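Local coordinates for putative surface-anchored fimbrial subunit (Corynebacterium diphtheriae, PDB 3HR6), which forms, as the major pilin SpaA, the shaft of a surface-anchored pilus from tandem Ig-like modules braced by isopeptide and disulfide bonds, at residues H10-L15 against L31-M37; L41-N45 against P72-T77; E391-V395 against P409-E415. All coordinates share one frame; numbering follows the deposited sequence.

Contact 1: H10-L15 against L31-M37; sequences HALMGL and LPKVDGM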
ATOM      1  N   HIS A  10      18.503 -14.425 -18.288  1.00  9.37           N
ATOM      2  CA  HIS A  10      18.878 -13.129 -17.740  1.00 10.75           C
ATOM      3  C   HIS A  10      17.725 -12.138 -17.896  1.00 10.63           C
ATOM      4  O   HIS A  10      17.342 -11.781 -19.006  1.00 11.38           O
ATOM      5  CB  HIS A  10      20.110 -12.608 -18.480  1.00 10.54           C
ATOM      6  CG  HIS A  10      21.261 -13.558 -18.506  1.00 11.61           C
ATOM      7  ND1 HIS A  10      22.099 -13.743 -17.425  1.00 12.22           N
ATOM      8  CD2 HIS A  10      21.700 -14.401 -19.468  1.00 10.68           C
ATOM      9  CE1 HIS A  10      23.023 -14.632 -17.739  1.00 12.05           C
ATOM     10  NE2 HIS A  10      22.802 -15.050 -18.971  1.00 12.07           N
ATOM     11  N   ALA A  11      17.206 -11.641 -16.785  1.00 10.48           N
ATOM     12  CA  ALA A  11      16.055 -10.792 -16.793  1.00 11.26           C
ATOM     13  C   ALA A  11      16.512  -9.361 -16.901  1.00 11.58           C
ATOM     14  O   ALA A  11      17.073  -8.821 -15.963  1.00 13.73           O
ATOM     15  CB  ALA A  11      15.265 -11.002 -15.502  1.00 11.29           C
ATOM     16  N   LEU A  12      16.307  -8.757 -18.065  1.00 11.99           N
ATOM     17  CA  LEU A  12      16.757  -7.391 -18.322  1.00 12.30           C
ATOM     18  C   LEU A  12      15.650  -6.383 -18.093  1.00 12.40           C
ATOM     19  O   LEU A  12      14.508  -6.584 -18.549  1.00 11.88           O
ATOM     20  CB  LEU A  12      17.210  -7.299 -19.778  1.00 11.59           C
ATOM     21  CG  LEU A  12      18.667  -7.675 -19.997  1.00 16.62           C
ATOM     22  CD1 LEU A  12      19.152  -8.878 -19.205  1.00 17.77           C
ATOM     23  CD2 LEU A  12      18.983  -7.737 -21.494  1.00 10.82           C
ATOM     24  N   MET A  13      15.967  -5.293 -17.407  1.00 11.58           N
ATOM     25  CA  MET A  13      15.032  -4.184 -17.247  0.50 11.89           C
ATOM     26  C   MET A  13      15.233  -3.170 -18.370  1.00 12.43           C
ATOM     27  O   MET A  13      16.304  -2.551 -18.467  1.00 13.26           O
ATOM     28  CB  MET A  13      15.253  -3.506 -15.887  0.50 12.49           C
ATOM     29  CG  MET A  13      14.451  -2.238 -15.715  0.50 12.68           C
ATOM     30  SD  MET A  13      14.500  -1.571 -14.061  0.50 14.90           S
ATOM     31  CE  MET A  13      16.274  -1.273 -13.874  0.50 14.06           C
ATOM     32  N   GLY A  14      14.216  -2.963 -19.201  1.00 12.52           N
ATOM     33  CA  GLY A  14      14.312  -1.965 -20.274  1.00 13.96           C
ATOM     34  C   GLY A  14      13.349  -2.273 -21.391  1.00 14.77           C
ATOM     35  O   GLY A  14      12.583  -3.240 -21.300  1.00 14.01           O
ATOM     36  N   LEU A  15      13.386  -1.437 -22.426  1.00 16.56           N
ATOM     37  CA  LEU A  15      12.467  -1.548 -23.547  1.00 18.57           C
ATOM     38  C   LEU A  15      13.152  -2.228 -24.741  1.00 21.66           C
ATOM     39  O   LEU A  15      14.265  -1.867 -25.097  1.00 21.83           O
ATOM     40  CB  LEU A  15      11.958  -0.158 -23.914  1.00 17.97           C
ATOM     41  CG  LEU A  15      11.017   0.424 -22.862  1.00 17.50           C
ATOM     42  CD1 LEU A  15      10.815   1.949 -23.060  1.00 17.05           C
ATOM     43  CD2 LEU A  15       9.703  -0.327 -22.835  1.00 16.09           C
ATOM     44  N   LEU A  31      21.431  -3.910 -21.183  1.00 13.30           N
ATOM     45  CA  LEU A  31      20.486  -3.479 -20.190  1.00 12.23           C
ATOM     46  C   LEU A  31      20.794  -4.126 -18.850  1.00 12.10           C
ATOM     47  O   LEU A  31      21.394  -5.202 -18.796  1.00 11.68           O
ATOM     48  CB  LEU A  31      19.057  -3.840 -20.592  1.00 12.46           C
ATOM     49  CG  LEU A  31      18.494  -3.038 -21.772  1.00 13.59           C
ATOM     50  CD1 LEU A  31      17.168  -3.703 -22.197  1.00 14.95           C
ATOM     51  CD2 LEU A  31      18.284  -1.575 -21.438  1.00 11.79           C
ATOM     52  N   PRO A  32      20.393  -3.467 -17.763  1.00 11.75           N
ATOM     53  CA  PRO A  32      20.654  -4.019 -16.431  1.00 11.29           C
ATOM     54  C   PRO A  32      19.955  -5.336 -16.186  1.00 11.83           C
ATOM     55  O   PRO A  32      18.766  -5.478 -16.541  1.00 11.44           O
ATOM     56  CB  PRO A  32      20.062  -2.943 -15.511  1.00 11.43           C
ATOM     57  CG  PRO A  32      19.144  -2.165 -16.382  1.00 13.05           C
ATOM     58  CD  PRO A  32      19.757  -2.139 -17.665  1.00 12.25           C
ATOM     59  N   LYS A  33      20.672  -6.305 -15.613  1.00 11.27           N
ATOM     60  CA  LYS A  33      20.058  -7.569 -15.189  1.00 12.12           C
ATOM     61  C   LYS A  33      19.420  -7.349 -13.820  1.00 12.42           C
ATOM     62  O   LYS A  33      19.856  -6.482 -13.044  1.00 14.26           O
ATOM     63  CB  LYS A  33      21.072  -8.718 -15.138  1.00 11.45           C
ATOM     64  CG  LYS A  33      21.727  -9.024 -16.477  1.00 12.37           C
ATOM     65  CD  LYS A  33      22.741 -10.113 -16.349  1.00 15.93           C
ATOM     66  CE  LYS A  33      23.544 -10.333 -17.622  1.00 15.55           C
ATOM     67  NZ  LYS A  33      24.644 -11.251 -17.319  1.00 21.57           N
ATOM     68  N   VAL A  34      18.360  -8.079 -13.537  1.00 12.85           N
ATOM     69  CA  VAL A  34      17.595  -7.870 -12.321  1.00 12.41           C
ATOM     70  C   VAL A  34      17.515  -9.187 -11.560  1.00 12.50           C
ATOM     71  O   VAL A  34      17.322 -10.262 -12.147  1.00 12.75           O
ATOM     72  CB  VAL A  34      16.190  -7.357 -12.672  1.00 12.89           C
ATOM     73  CG1 VAL A  34      15.293  -7.181 -11.410  1.00 11.81           C
ATOM     74  CG2 VAL A  34      16.288  -6.039 -13.477  1.00 13.38           C
ATOM     75  N   ASP A  35      17.710  -9.125 -10.247  1.00 13.18           N
ATOM     76  CA  ASP A  35      17.533 -10.313  -9.427  1.00 13.89           C
ATOM     77  C   ASP A  35      16.109 -10.439  -8.916  1.00 14.21           C
ATOM     78  O   ASP A  35      15.349  -9.490  -8.937  1.00 14.54           O
ATOM     79  CB  ASP A  35      18.562 -10.318  -8.292  1.00 15.34           C
ATOM     80  CG  ASP A  35      19.947 -10.632  -8.789  1.00 17.49           C
ATOM     81  OD1 ASP A  35      20.099 -11.334  -9.815  1.00 19.79           O
ATOM     82  OD2 ASP A  35      20.906 -10.196  -8.145  1.00 28.22           O
ATOM     83  N   GLY A  36      15.753 -11.667  -8.529  1.00 13.51           N
ATOM     84  CA  GLY A  36      14.456 -11.953  -7.955  1.00 12.91           C
ATOM     85  C   GLY A  36      13.349 -12.066  -8.974  1.00 13.47           C
ATOM     86  O   GLY A  36      12.184 -12.042  -8.616  1.00 13.34           O
ATOM     87  N   MET A  37      13.713 -12.148 -10.262  1.00 12.48           N
ATOM     88  CA  MET A  37      12.710 -12.274 -11.308  1.00 12.55           C
ATOM     89  C   MET A  37      12.428 -13.752 -11.476  1.00 11.94           C
ATOM     90  O   MET A  37      13.351 -14.551 -11.582  1.00 12.01           O
ATOM     91  CB  MET A  37      13.183 -11.616 -12.601  1.00 12.54           C
ATOM     92  CG  MET A  37      13.394 -10.124 -12.465  1.00 14.13           C
ATOM     93  SD  MET A  37      11.859  -9.222 -12.283  1.00 14.92           S
ATOM     94  CE  MET A  37      11.809  -8.826 -10.519  1.00 12.71           C
TER

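Contact 2: L41-N45 against P72-T77; sequences LYRVN and PTDKVT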
ATOM      1  N   LEU A  41      10.335 -22.674 -16.530  1.00 11.31           N
ATOM      2  CA  LEU A  41      10.730 -23.374 -17.732  1.00 11.50           C
ATOM      3  C   LEU A  41       9.754 -24.520 -18.008  1.00 11.39           C
ATOM      4  O   LEU A  41       9.485 -25.332 -17.134  1.00 12.22           O
ATOM      5  CB  LEU A  41      12.162 -23.901 -17.598  1.00 11.50           C
ATOM      6  CG  LEU A  41      12.776 -24.473 -18.882  1.00 11.90           C
ATOM      7  CD1 LEU A  41      13.102 -23.362 -19.911  1.00 11.92           C
ATOM      8  CD2 LEU A  41      14.018 -25.306 -18.552  1.00 14.27           C
ATOM      9  N   TYR A  42       9.206 -24.547 -19.219  1.00 11.73           N
ATOM     10  CA  TYR A  42       8.392 -25.648 -19.733  1.00 12.02           C
ATOM     11  C   TYR A  42       9.058 -26.288 -20.934  1.00 12.30           C
ATOM     12  O   TYR A  42       9.679 -25.586 -21.758  1.00 12.82           O
ATOM     13  CB  TYR A  42       7.041 -25.127 -20.227  1.00 11.92           C
ATOM     14  CG  TYR A  42       6.165 -24.524 -19.150  1.00 12.24           C
ATOM     15  CD1 TYR A  42       5.283 -25.337 -18.440  1.00 12.13           C
ATOM     16  CD2 TYR A  42       6.193 -23.169 -18.859  1.00 10.33           C
ATOM     17  CE1 TYR A  42       4.474 -24.830 -17.470  1.00 13.80           C
ATOM     18  CE2 TYR A  42       5.371 -22.633 -17.893  1.00 11.93           C
ATOM     19  CZ  TYR A  42       4.518 -23.489 -17.182  1.00 11.66           C
ATOM     20  OH  TYR A  42       3.687 -23.018 -16.211  1.00 14.19           O
ATOM     21  N   ARG A  43       8.882 -27.598 -21.072  1.00 13.42           N
ATOM     22  CA  ARG A  43       9.265 -28.314 -22.298  1.00 14.38           C
ATOM     23  C   ARG A  43       8.085 -28.322 -23.273  1.00 14.67           C
ATOM     24  O   ARG A  43       6.949 -28.541 -22.859  1.00 15.11           O
ATOM     25  CB  ARG A  43       9.680 -29.749 -21.992  1.00 14.58           C
ATOM     26  CG  ARG A  43      10.070 -30.557 -23.250  1.00 16.50           C
ATOM     27  CD  ARG A  43      10.826 -31.836 -22.918  1.00 20.14           C
ATOM     28  NE  ARG A  43      11.905 -31.566 -21.966  1.00 23.79           N
ATOM     29  CZ  ARG A  43      11.931 -31.931 -20.678  1.00 28.47           C
ATOM     30  NH1 ARG A  43      10.935 -32.628 -20.125  1.00 29.10           N
ATOM     31  NH2 ARG A  43      12.981 -31.587 -19.929  1.00 30.22           N
ATOM     32  N   VAL A  44       8.344 -28.030 -24.543  1.00 15.20           N
ATOM     33  CA  VAL A  44       7.297 -28.115 -25.562  1.00 15.19           C
ATOM     34  C   VAL A  44       7.119 -29.573 -25.958  1.00 16.21           C
ATOM     35  O   VAL A  44       8.032 -30.208 -26.492  1.00 15.77           O
ATOM     36  CB  VAL A  44       7.587 -27.239 -26.773  1.00 15.16           C
ATOM     37  CG1 VAL A  44       6.462 -27.337 -27.798  1.00 14.27           C
ATOM     38  CG2 VAL A  44       7.752 -25.800 -26.327  1.00 12.80           C
ATOM     39  N   ASN A  45       5.933 -30.105 -25.678  1.00 16.85           N
ATOM     40  CA  ASN A  45       5.669 -31.512 -25.947  1.00 17.92           C
ATOM     41  C   ASN A  45       5.740 -31.837 -27.424  1.00 18.77           C
ATOM     42  O   ASN A  45       5.296 -31.056 -28.269  1.00 18.70           O
ATOM     43  CB  ASN A  45       4.304 -31.922 -25.385  1.00 18.20           C
ATOM     44  CG  ASN A  45       4.245 -31.824 -23.890  1.00 19.11           C
ATOM     45  OD1 ASN A  45       3.179 -31.972 -23.287  1.00 22.91           O
ATOM     46  ND2 ASN A  45       5.388 -31.568 -23.270  1.00 20.23           N
ATOM     47  N   PRO A  72      -0.263 -22.175 -18.803  1.00 25.17           N
ATOM     48  CA  PRO A  72       0.159 -23.078 -19.896  1.00 24.00           C
ATOM     49  C   PRO A  72      -0.985 -23.964 -20.378  1.00 23.38           C
ATOM     50  O   PRO A  72      -1.875 -24.257 -19.589  1.00 23.63           O
ATOM     51  CB  PRO A  72       1.200 -23.975 -19.227  1.00 24.02           C
ATOM     52  CG  PRO A  72       0.776 -24.023 -17.814  1.00 23.76           C
ATOM     53  CD  PRO A  72       0.178 -22.678 -17.487  1.00 25.00           C
ATOM     54  N   THR A  73      -0.957 -24.382 -21.638  1.00 21.90           N
ATOM     55  CA  THR A  73      -1.920 -25.366 -22.151  1.00 21.35           C
ATOM     56  C   THR A  73      -1.300 -26.748 -22.029  1.00 21.22           C
ATOM     57  O   THR A  73      -0.187 -26.889 -21.532  1.00 21.05           O
ATOM     58  CB  THR A  73      -2.311 -25.091 -23.608  1.00 20.98           C
ATOM     59  OG1 THR A  73      -1.208 -25.402 -24.464  1.00 19.68           O
ATOM     60  CG2 THR A  73      -2.726 -23.626 -23.793  1.00 22.19           C
ATOM     61  N   ASP A  74      -2.021 -27.778 -22.480  1.00 20.83           N
ATOM     62  CA  ASP A  74      -1.545 -29.157 -22.333  1.00 21.16           C
ATOM     63  C   ASP A  74      -0.440 -29.515 -23.322  1.00 20.89           C
ATOM     64  O   ASP A  74       0.056 -30.646 -23.331  1.00 21.10           O
ATOM     65  CB  ASP A  74      -2.709 -30.161 -22.439  1.00 20.97           C
ATOM     66  CG  ASP A  74      -3.543 -29.997 -23.713  1.00 22.53           C
ATOM     67  OD1 ASP A  74      -3.152 -29.276 -24.654  1.00 23.86           O
ATOM     68  OD2 ASP A  74      -4.625 -30.627 -23.782  1.00 22.28           O
ATOM     69  N   LYS A  75      -0.069 -28.546 -24.153  1.00 20.75           N
ATOM     70  CA  LYS A  75       0.975 -28.716 -25.143  1.00 20.12           C
ATOM     71  C   LYS A  75       2.399 -28.600 -24.567  1.00 19.42           C
ATOM     72  O   LYS A  75       3.372 -28.852 -25.280  1.00 19.38           O
ATOM     73  CB  LYS A  75       0.770 -27.689 -26.257  1.00 20.65           C
ATOM     74  CG  LYS A  75      -0.624 -27.730 -26.865  1.00 22.38           C
ATOM     75  CD  LYS A  75      -0.621 -27.449 -28.365  1.00 25.15           C
ATOM     76  CE  LYS A  75      -1.859 -28.039 -29.027  1.00 26.85           C
ATOM     77  NZ  LYS A  75      -2.062 -27.550 -30.420  1.00 28.47           N
ATOM     78  N   VAL A  76       2.522 -28.212 -23.301  1.00 18.67           N
ATOM     79  CA  VAL A  76       3.823 -28.098 -22.638  1.00 17.86           C
ATOM     80  C   VAL A  76       3.815 -28.869 -21.307  1.00 17.81           C
ATOM     81  O   VAL A  76       2.752 -29.122 -20.735  1.00 17.70           O
ATOM     82  CB  VAL A  76       4.206 -26.611 -22.398  1.00 17.62           C
ATOM     83  CG1 VAL A  76       4.138 -25.828 -23.714  1.00 16.23           C
ATOM     84  CG2 VAL A  76       3.294 -25.977 -21.357  1.00 16.17           C
ATOM     85  N   THR A  77       5.010 -29.212 -20.823  1.00 17.65           N
ATOM     86  CA  THR A  77       5.222 -29.828 -19.512  1.00 17.67           C
ATOM     87  C   THR A  77       6.205 -28.992 -18.692  1.00 17.75           C
ATOM     88  O   THR A  77       7.318 -28.717 -19.157  1.00 17.76           O
ATOM     89  CB  THR A  77       5.814 -31.247 -19.676  1.00 18.36           C
ATOM     90  OG1 THR A  77       5.047 -31.984 -20.639  1.00 18.30           O
ATOM     91  CG2 THR A  77       5.843 -31.991 -18.349  1.00 18.52           C
TER

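Contact 3: E391-V395 against P409-E415; sequences EFCLV and PVIVKLE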
ATOM      1  N   GLU A 391       0.055  24.021  21.965  1.00 13.29           N
ATOM      2  CA  GLU A 391      -0.154  22.828  22.786  1.00 13.29           C
ATOM      3  C   GLU A 391      -1.629  22.569  22.972  1.00 13.47           C
ATOM      4  O   GLU A 391      -2.461  23.462  22.817  1.00 14.34           O
ATOM      5  CB  GLU A 391       0.472  22.984  24.209  1.00 13.36           C
ATOM      6  CG  GLU A 391       1.941  23.367  24.286  1.00 15.60           C
ATOM      7  CD  GLU A 391       2.949  22.302  23.835  1.00 19.14           C
ATOM      8  OE1 GLU A 391       2.592  21.127  23.555  1.00 18.41           O
ATOM      9  OE2 GLU A 391       4.151  22.679  23.760  1.00 19.15           O
ATOM     10  N   PHE A 392      -1.934  21.348  23.393  1.00 12.88           N
ATOM     11  CA  PHE A 392      -3.228  21.039  23.934  1.00 12.11           C
ATOM     12  C   PHE A 392      -3.366  21.572  25.359  1.00 13.01           C
ATOM     13  O   PHE A 392      -2.374  21.791  26.106  1.00 12.71           O
ATOM     14  CB  PHE A 392      -3.481  19.526  23.944  1.00 12.98           C
ATOM     15  CG  PHE A 392      -3.565  18.901  22.590  1.00 10.58           C
ATOM     16  CD1 PHE A 392      -4.725  18.986  21.812  1.00 13.30           C
ATOM     17  CD2 PHE A 392      -2.471  18.221  22.059  1.00 14.32           C
ATOM     18  CE1 PHE A 392      -4.789  18.418  20.561  1.00 13.42           C
ATOM     19  CE2 PHE A 392      -2.529  17.651  20.812  1.00 14.07           C
ATOM     20  CZ  PHE A 392      -3.685  17.737  20.048  1.00 14.39           C
ATOM     21  N   CYS A 393      -4.609  21.804  25.731  1.00 13.33           N
ATOM     22  CA  CYS A 393      -4.887  22.167  27.125  1.00 13.40           C
ATOM     23  C   CYS A 393      -6.260  21.745  27.520  1.00 13.58           C
ATOM     24  O   CYS A 393      -7.126  21.566  26.696  1.00 14.12           O
ATOM     25  CB  CYS A 393      -4.662  23.655  27.370  1.00 13.62           C
ATOM     26  SG  CYS A 393      -5.594  24.663  26.154  1.00 17.48           S
ATOM     27  N   LEU A 394      -6.458  21.567  28.816  1.00 12.37           N
ATOM     28  CA  LEU A 394      -7.752  21.156  29.325  1.00 12.02           C
ATOM     29  C   LEU A 394      -8.400  22.309  30.069  1.00 12.81           C
ATOM     30  O   LEU A 394      -7.735  23.010  30.836  1.00 13.21           O
ATOM     31  CB  LEU A 394      -7.561  20.002  30.290  1.00 11.23           C
ATOM     32  CG  LEU A 394      -7.105  18.662  29.692  1.00 11.90           C
ATOM     33  CD1 LEU A 394      -6.555  17.715  30.853  1.00 11.77           C
ATOM     34  CD2 LEU A 394      -8.235  18.008  28.886  1.00 16.10           C
ATOM     35  N   VAL A 395      -9.692  22.477  29.848  1.00 12.51           N
ATOM     36  CA  VAL A 395     -10.471  23.470  30.594  1.00 11.75           C
ATOM     37  C   VAL A 395     -11.474  22.713  31.439  1.00 13.24           C
ATOM     38  O   VAL A 395     -12.278  21.910  30.934  1.00 13.35           O
ATOM     39  CB  VAL A 395     -11.210  24.449  29.654  1.00 10.68           C
ATOM     40  CG1 VAL A 395     -12.245  25.306  30.457  1.00 10.65           C
ATOM     41  CG2 VAL A 395     -10.235  25.326  28.901  1.00 11.44           C
ATOM     42  N   PRO A 409      -6.549  27.270  31.678  1.00 16.84           N
ATOM     43  CA  PRO A 409      -6.334  25.980  31.020  1.00 16.11           C
ATOM     44  C   PRO A 409      -5.115  25.271  31.599  1.00 16.07           C
ATOM     45  O   PRO A 409      -4.136  25.928  31.965  1.00 16.22           O
ATOM     46  CB  PRO A 409      -6.116  26.363  29.551  1.00 16.48           C
ATOM     47  CG  PRO A 409      -6.791  27.679  29.403  1.00 17.19           C
ATOM     48  CD  PRO A 409      -6.602  28.379  30.708  1.00 16.91           C
ATOM     49  N   VAL A 410      -5.180  23.938  31.672  1.00 14.77           N
ATOM     50  CA  VAL A 410      -4.062  23.113  32.128  1.00 14.35           C
ATOM     51  C   VAL A 410      -3.336  22.616  30.874  1.00 13.52           C
ATOM     52  O   VAL A 410      -3.913  21.831  30.108  1.00 13.35           O
ATOM     53  CB  VAL A 410      -4.554  21.897  32.958  1.00 14.38           C
ATOM     54  CG1 VAL A 410      -3.395  21.045  33.409  1.00 15.90           C
ATOM     55  CG2 VAL A 410      -5.362  22.336  34.174  1.00 13.41           C
ATOM     56  N   ILE A 411      -2.094  23.069  30.679  1.00 12.34           N
ATOM     57  CA  ILE A 411      -1.337  22.718  29.474  1.00 12.93           C
ATOM     58  C   ILE A 411      -1.047  21.230  29.553  1.00 12.80           C
ATOM     59  O   ILE A 411      -0.693  20.714  30.619  1.00 13.39           O
ATOM     60  CB  ILE A 411      -0.021  23.512  29.318  1.00 12.83           C
ATOM     61  CG1 ILE A 411      -0.301  25.018  29.261  1.00 15.83           C
ATOM     62  CG2 ILE A 411       0.714  23.063  28.035  1.00 14.31           C
ATOM     63  CD1 ILE A 411      -1.417  25.382  28.315  1.00 19.11           C
ATOM     64  N   VAL A 412      -1.287  20.537  28.455  1.00 12.21           N
ATOM     65  CA  VAL A 412      -0.966  19.134  28.346  1.00 12.59           C
ATOM     66  C   VAL A 412      -0.084  18.971  27.115  1.00 13.46           C
ATOM     67  O   VAL A 412      -0.520  19.258  26.002  1.00 13.67           O
ATOM     68  CB  VAL A 412      -2.234  18.266  28.271  1.00 13.65           C
ATOM     69  CG1 VAL A 412      -1.885  16.783  28.098  1.00 14.17           C
ATOM     70  CG2 VAL A 412      -3.114  18.496  29.510  1.00 11.85           C
ATOM     71  N   LYS A 413       1.159  18.559  27.332  1.00 12.87           N
ATOM     72  CA  LYS A 413       2.147  18.324  26.269  0.50 13.78           C
ATOM     73  C   LYS A 413       1.855  16.980  25.612  1.00 14.30           C
ATOM     74  O   LYS A 413       2.011  15.932  26.252  1.00 15.27           O
ATOM     75  CB  LYS A 413       3.572  18.311  26.849  0.50 14.38           C
ATOM     76  CG  LYS A 413       4.061  19.656  27.419  0.50 14.82           C
ATOM     77  CD  LYS A 413       5.337  19.519  28.260  0.50 17.45           C
ATOM     78  CE  LYS A 413       6.223  20.781  28.212  0.50 17.36           C
ATOM     79  NZ  LYS A 413       7.387  20.750  29.164  0.50 19.22           N
ATOM     80  N   LEU A 414       1.392  17.013  24.372  1.00 12.70           N
ATOM     81  CA  LEU A 414       1.056  15.822  23.628  1.00 11.75           C
ATOM     82  C   LEU A 414       1.363  16.078  22.180  1.00 12.41           C
ATOM     83  O   LEU A 414       0.638  16.799  21.523  1.00 12.74           O
ATOM     84  CB  LEU A 414      -0.432  15.509  23.807  1.00 11.40           C
ATOM     85  CG  LEU A 414      -0.749  14.083  23.381  1.00 10.62           C
ATOM     86  CD1 LEU A 414      -0.335  13.089  24.508  1.00 11.54           C
ATOM     87  CD2 LEU A 414      -2.199  13.986  22.984  1.00 13.18           C
ATOM     88  N   GLU A 415       2.434  15.477  21.681  1.00 12.43           N
ATOM     89  CA  GLU A 415       2.852  15.716  20.310  1.00 13.25           C
ATOM     90  C   GLU A 415       3.621  14.508  19.803  1.00 13.06           C
ATOM     91  O   GLU A 415       4.136  13.685  20.587  1.00 13.59           O
ATOM     92  CB  GLU A 415       3.682  16.994  20.199  1.00 14.85           C
ATOM     93  CG  GLU A 415       5.028  16.893  20.806  1.00 17.74           C
ATOM     94  CD  GLU A 415       5.825  18.179  20.658  1.00 25.40           C
ATOM     95  OE1 GLU A 415       5.254  19.284  20.879  1.00 28.69           O
ATOM     96  OE2 GLU A 415       7.040  18.055  20.350  1.00 28.20           O
TER
HETATM   97  O   HOH W   1       0.383  19.551  23.462  1.00 17.21           O
HETATM   98  O   HOH W   2       4.544  19.147  23.381  1.00 22.66           O

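Contact 1: H10-L15 against L31-M37
A11 and M37 meet at the closely packed, buried end of this contact: CB of A11 lies 3.6 Å from CB of M37, and the CG of M37 also touches it before the rest of that side chain bends away. Next to them, CB of M13 presses on CG2 of V34 at 3.6 Å. The backbones run antiparallel here. V34 N gives a bent hydrogen bond of 2.8 Å to A11 O, with an N-H...O angle of 135°, and M13 N a straighter one of 2.9 Å to P32 O. Between the two, L12 and K33 form a single bridge. It joins the loop leading into strand 38-44 to the edge of strand 5-13 in the N-terminal pilin domain, and H10, L12 and G14 bond by their backbones to strand 131-143. Toward solvent the fit is looser. L31 crosses L12 at about a right angle, its CB 3.9 Å from L12 CG, and its two methyls lie against G14 and M13 O. K33, extended beyond CG, runs alongside H10, with NZ 3.6 Å from ND1; the imidazole itself is hydrogen-bonded by H136 and by G87 O.

Contact 2: L41-N45 against P72-T77
Y42 and V76 are turned into contact by their first torsions. In Y42, chi1 of -64° sets CG anti to the carbonyl carbon and swings the ring over to segment 72-77; in V76, chi1 of -54° leaves CG2 between backbone N and carbonyl carbon, from where it reaches CD1 of Y42 at 3.6 Å. Farther out along the ring, P72 crosses the tyrosine at about a right angle. Its CG lies 3.8 Å from CE1 and 3.5 Å from OH of Y42, so the phenol end rests against the pyrrolidine while its root touches the valine. The carbonyl carbon of T77 approaches the ring at its edge.

Y42 and V76 sit on the antiparallel pairing of strands 38-44 and 76-83, part of the mixed sheet of the N-terminal pilin domain. R43 and T77 form a hydrogen-bonded pair: R43 N to T77 O at 2.7 Å, and T77 N to R43 O at 2.9 Å. V44 and V76 are the non-hydrogen-bonded pair, and their methyls CG2 and CG1 come no closer than 4.5 Å; L66 of helix 63-66 packs on both valines.

Past the last pair, N45 N donates to K75 O at 2.9 Å, which carries the backbone pairing up to the type I turn of T73 to V76. The side chain of N45 crosses that of T77 at about a right angle, its end beside the threonine hydroxyl. R43 lies on the same face of the sheet as T77, but its guanidinium is drawn elsewhere, NH2 bonding to the hydroxyl of Y99 on strand 97-103.

Contact 3: E391-V395 against P409-E415
F392 and L414 cross obliquely at one end of a beta hairpin, built by strands 391-398 and 410-412 at the edge of an antiparallel sheet. CD2 of the ring touches CB of the leucine at 3.8 Å, while L414 O lies at the ring's edge, in plane, 3.4 Å from CE2 of F392. The same ring takes a cation-pi contact from R332 and meets W385 edge-to-face. On the face of the sheet that carries F392, L394 and V412 also cross obliquely, and CD1 of L394 packs on CG2 of V412 at 3.8 Å.

C393 and I411 belong to the other face. The cysteine's chi1 of 53° places SG between backbone N and carbonyl carbon, where a disulfide to C333 ties this strand to 327-333. Its CB touches CB of P409 and CD1 of I411. Between the strands, L394 and V410 exchange two backbone hydrogen bonds, and V412 N donates to F392 O.

E391 crosses I411 at about a right angle, its CB 3.8 Å from CG2. The chain then bends at chi2, turning the carboxylate toward K413 to E415. There a water accepts from F392 N and L414 N and lies 2.7 Å from V412 O, linking the strands where F392 N is not bonded across directly. A second water donates to OE1 of E391, at 2.8 Å, and OE1 of E415, at 2.6 Å, bridging two carboxylate oxygens 4.2 Å apart.

The three contacts follow one another along the chain, each closing before the next opens. Contacts 1 and 2 belong to the N-terminal pilin domain, their centres about 24 Å apart. The loop of contact 1 runs directly into strand 38-44 of contact 2, and both reach the same mixed sheet without otherwise touching. Contact 3 lies across the chain's centre, its own centre about 55 Å from that of contact 1 and about 69 Å from that of contact 2, in a separate antiparallel sheet. This spacing reflects the row of Ig-like modules in a shaft pilin: contact 1 joins a loop to a strand, contact 2 two strands of one sheet, contact 3 the strands of an edge hairpin, none spanning the chain.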